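Long-range contact in 16S rRNA (adenine(1408)-N(1))-methyltransferase (Escherichia coli, PDB 3P2E), which methylates N1 of adenine 1408 in 16S rRNA of assembled 30S subunits, using S-adenosyl-L-methionine, and so confers resistance to various aminoglycosides: residues 49-54 with 77-82. Numbering follows the deposited sequence.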
ATOM      1  N   THR A  49      11.369  -9.132  -4.228  1.00 16.81           N
ATOM      2  CA  THR A  49      10.322  -8.733  -3.294  1.00 16.41           C
ATOM      3  C   THR A  49       8.980  -9.159  -3.875  1.00 16.10           C
ATOM      4  O   THR A  49       8.723  -8.984  -5.075  1.00 15.04           O
ATOM      5  CB  THR A  49      10.294  -7.204  -3.058  1.00 19.30           C
ATOM      6  OG1 THR A  49      11.490  -6.797  -2.378  1.00 18.73           O
ATOM      7  CG2 THR A  49       9.081  -6.815  -2.211  1.00 19.73           C
ATOM      8  N   PHE A  50       8.133  -9.740  -3.032  1.00 16.02           N
ATOM      9  CA  PHE A  50       6.809 -10.151  -3.478  1.00 15.12           C
ATOM     10  C   PHE A  50       5.873  -9.014  -3.099  1.00 15.33           C
ATOM     11  O   PHE A  50       5.790  -8.636  -1.929  1.00 15.30           O
ATOM     12  CB  PHE A  50       6.365 -11.442  -2.796  1.00 17.67           C
ATOM     13  CG  PHE A  50       5.079 -11.986  -3.341  1.00 19.61           C
ATOM     14  CD1 PHE A  50       5.017 -12.468  -4.643  1.00 20.97           C
ATOM     15  CD2 PHE A  50       3.919 -11.980  -2.573  1.00 21.05           C
ATOM     16  CE1 PHE A  50       3.817 -12.938  -5.179  1.00 19.65           C
ATOM     17  CE2 PHE A  50       2.714 -12.445  -3.096  1.00 19.25           C
ATOM     18  CZ  PHE A  50       2.663 -12.926  -4.404  1.00 20.60           C
ATOM     19  N   TYR A  51       5.183  -8.469  -4.097  1.00 14.39           N
ATOM     20  CA  TYR A  51       4.273  -7.349  -3.895  1.00 14.75           C
ATOM     21  C   TYR A  51       2.804  -7.737  -3.798  1.00 15.91           C
ATOM     22  O   TYR A  51       2.264  -8.427  -4.663  1.00 15.73           O
ATOM     23  CB  TYR A  51       4.477  -6.326  -5.016  1.00 15.94           C
ATOM     24  CG  TYR A  51       5.806  -5.611  -4.901  1.00 14.52           C
ATOM     25  CD1 TYR A  51       5.938  -4.474  -4.105  1.00 16.51           C
ATOM     26  CD2 TYR A  51       6.948  -6.115  -5.524  1.00 16.95           C
ATOM     27  CE1 TYR A  51       7.175  -3.858  -3.926  1.00 17.32           C
ATOM     28  CE2 TYR A  51       8.190  -5.509  -5.349  1.00 17.35           C
ATOM     29  CZ  TYR A  51       8.294  -4.384  -4.550  1.00 17.39           C
ATOM     30  OH  TYR A  51       9.517  -3.786  -4.363  1.00 19.18           O
ATOM     31  N   ILE A  52       2.170  -7.273  -2.728  1.00 14.51           N
ATOM     32  CA  ILE A  52       0.767  -7.554  -2.475  1.00 14.04           C
ATOM     33  C   ILE A  52      -0.013  -6.253  -2.449  1.00 15.18           C
ATOM     34  O   ILE A  52       0.179  -5.428  -1.556  1.00 13.65           O
ATOM     35  CB  ILE A  52       0.584  -8.264  -1.122  1.00 15.13           C
ATOM     36  CG1 ILE A  52       1.405  -9.556  -1.110  1.00 17.36           C
ATOM     37  CG2 ILE A  52      -0.897  -8.568  -0.879  1.00 14.78           C
ATOM     38  CD1 ILE A  52       1.386 -10.281   0.226  1.00 16.79           C
ATOM     39  N   GLY A  53      -0.881  -6.072  -3.439  1.00 14.68           N
ATOM     40  CA  GLY A  53      -1.691  -4.870  -3.516  1.00 15.11           C
ATOM     41  C   GLY A  53      -3.107  -5.199  -3.097  1.00 13.66           C
ATOM     42  O   GLY A  53      -3.738  -6.085  -3.673  1.00 14.00           O
ATOM     43  N   ILE A  54      -3.609  -4.469  -2.106  1.00 12.90           N
ATOM     44  CA  ILE A  54      -4.946  -4.686  -1.561  1.00 13.45           C
ATOM     45  C   ILE A  54      -5.906  -3.535  -1.869  1.00 13.43           C
ATOM     46  O   ILE A  54      -5.561  -2.368  -1.691  1.00 13.39           O
ATOM     47  CB  ILE A  54      -4.886  -4.819  -0.024  1.00 16.16           C
ATOM     48  CG1 ILE A  54      -3.888  -5.906   0.379  1.00 15.59           C
ATOM     49  CG2 ILE A  54      -6.269  -5.136   0.528  1.00 15.54           C
ATOM     50  CD1 ILE A  54      -3.651  -5.976   1.882  1.00 18.94           C
ATOM     51  N   LEU A  77       4.231 -10.569 -14.779  1.00 22.10           N
ATOM     52  CA  LEU A  77       5.099 -10.511 -13.606  1.00 22.49           C
ATOM     53  C   LEU A  77       4.778 -11.700 -12.716  1.00 22.64           C
ATOM     54  O   LEU A  77       3.641 -12.168 -12.682  1.00 23.19           O
ATOM     55  CB  LEU A  77       4.877  -9.213 -12.821  1.00 20.98           C
ATOM     56  CG  LEU A  77       5.277  -7.893 -13.486  1.00 19.96           C
ATOM     57  CD1 LEU A  77       4.939  -6.737 -12.552  1.00 20.39           C
ATOM     58  CD2 LEU A  77       6.766  -7.899 -13.811  1.00 21.27           C
ATOM     59  N   SER A  78       5.778 -12.189 -11.994  1.00 22.25           N
ATOM     60  CA  SER A  78       5.573 -13.331 -11.114  1.00 22.91           C
ATOM     61  C   SER A  78       5.644 -12.926  -9.649  1.00 21.24           C
ATOM     62  O   SER A  78       5.482 -13.766  -8.765  1.00 23.41           O
ATOM     63  CB  SER A  78       6.634 -14.404 -11.385  1.00 31.84           C
ATOM     64  OG  SER A  78       6.600 -14.831 -12.734  1.00 37.13           O
ATOM     65  N   ASN A  79       5.866 -11.640  -9.389  1.00 19.09           N
ATOM     66  CA  ASN A  79       5.990 -11.164  -8.016  1.00 18.51           C
ATOM     67  C   ASN A  79       4.920 -10.172  -7.567  1.00 17.96           C
ATOM     68  O   ASN A  79       5.187  -9.281  -6.759  1.00 18.11           O
ATOM     69  CB  ASN A  79       7.392 -10.572  -7.801  1.00 16.96           C
ATOM     70  CG  ASN A  79       7.657  -9.329  -8.640  1.00 17.98           C
ATOM     71  OD1 ASN A  79       7.160  -9.194  -9.763  1.00 16.49           O
ATOM     72  ND2 ASN A  79       8.474  -8.424  -8.107  1.00 16.04           N
ATOM     73  N   VAL A  80       3.706 -10.339  -8.087  1.00 18.30           N
ATOM     74  CA  VAL A  80       2.592  -9.462  -7.732  1.00 16.87           C
ATOM     75  C   VAL A  80       1.294 -10.245  -7.576  1.00 17.47           C
ATOM     76  O   VAL A  80       1.016 -11.162  -8.343  1.00 16.68           O
ATOM     77  CB  VAL A  80       2.343  -8.378  -8.820  1.00 16.14           C
ATOM     78  CG1 VAL A  80       1.176  -7.478  -8.412  1.00 16.29           C
ATOM     79  CG2 VAL A  80       3.592  -7.561  -9.034  1.00 18.51           C
ATOM     80  N   VAL A  81       0.517  -9.893  -6.558  1.00 16.96           N
ATOM     81  CA  VAL A  81      -0.783 -10.507  -6.345  1.00 16.30           C
ATOM     82  C   VAL A  81      -1.700  -9.388  -5.872  1.00 16.71           C
ATOM     83  O   VAL A  81      -1.278  -8.511  -5.111  1.00 15.98           O
ATOM     84  CB  VAL A  81      -0.754 -11.641  -5.286  1.00 17.93           C
ATOM     85  CG1 VAL A  81      -0.401 -11.087  -3.916  1.00 21.19           C
ATOM     86  CG2 VAL A  81      -2.114 -12.335  -5.244  1.00 21.19           C
ATOM     87  N   PHE A  82      -2.933  -9.394  -6.369  1.00 15.39           N
ATOM     88  CA  PHE A  82      -3.919  -8.391  -5.996  1.00 15.19           C
ATOM     89  C   PHE A  82      -4.972  -9.047  -5.122  1.00 15.58           C
ATOM     90  O   PHE A  82      -5.644  -9.997  -5.531  1.00 17.78           O
ATOM     91  CB  PHE A  82      -4.557  -7.776  -7.245  1.00 15.61           C
ATOM     92  CG  PHE A  82      -3.614  -6.915  -8.033  1.00 16.20           C
ATOM     93  CD1 PHE A  82      -2.956  -5.851  -7.419  1.00 13.59           C
ATOM     94  CD2 PHE A  82      -3.377  -7.162  -9.383  1.00 15.48           C
ATOM     95  CE1 PHE A  82      -2.070  -5.038  -8.141  1.00 16.18           C
ATOM     96  CE2 PHE A  82      -2.492  -6.354 -10.113  1.00 15.52           C
ATOM     97  CZ  PHE A  82      -1.839  -5.289  -9.485  1.00 15.95           C
TER
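The side-chain amide nitrogen of Asn79 serves two carbonyls: ND2 donates to Thr49 O at 3.1 Å, with an N-H...O angle of 154°, and also to Ala43 O, near the C-terminal end of helix 37-44. With chi1 at 65°, CG of Asn79 is flanked by both the backbone N and the carbonyl carbon, and the amide comes to lie alongside the Tyr51 ring, their planes nearly perpendicular, with ND2 3.8 Å from the ring-edge atom CD2. The parallel ladder begins with Tyr51 N donating to Asn79 O at 2.8 Å and continues with Val81 N to Tyr51 O and Gly53 N to Val81 O, both 3.0 Å. The phenyl of Phe50, on the sheet face shared by Ile52 and Val81, leans obliquely across Val81, bringing CE2 to 3.5 Å from Val81 CG1. The same methyl also lies 3.7 Å from Ile52 CG1, so it touches both the ring and the isoleucine. On the other face, Phe82 presents its ring edge to Gly53 O and packs against helix 62-68 together with Val80. Strands 49-54 and 80-83, joined through that helix, form a right-handed beta-alpha-beta crossover at one margin of the Rossmann-like methyltransferase sheet, with Asp55, a residue of the S-adenosyl-L-methionine site, directly following strand 49-54.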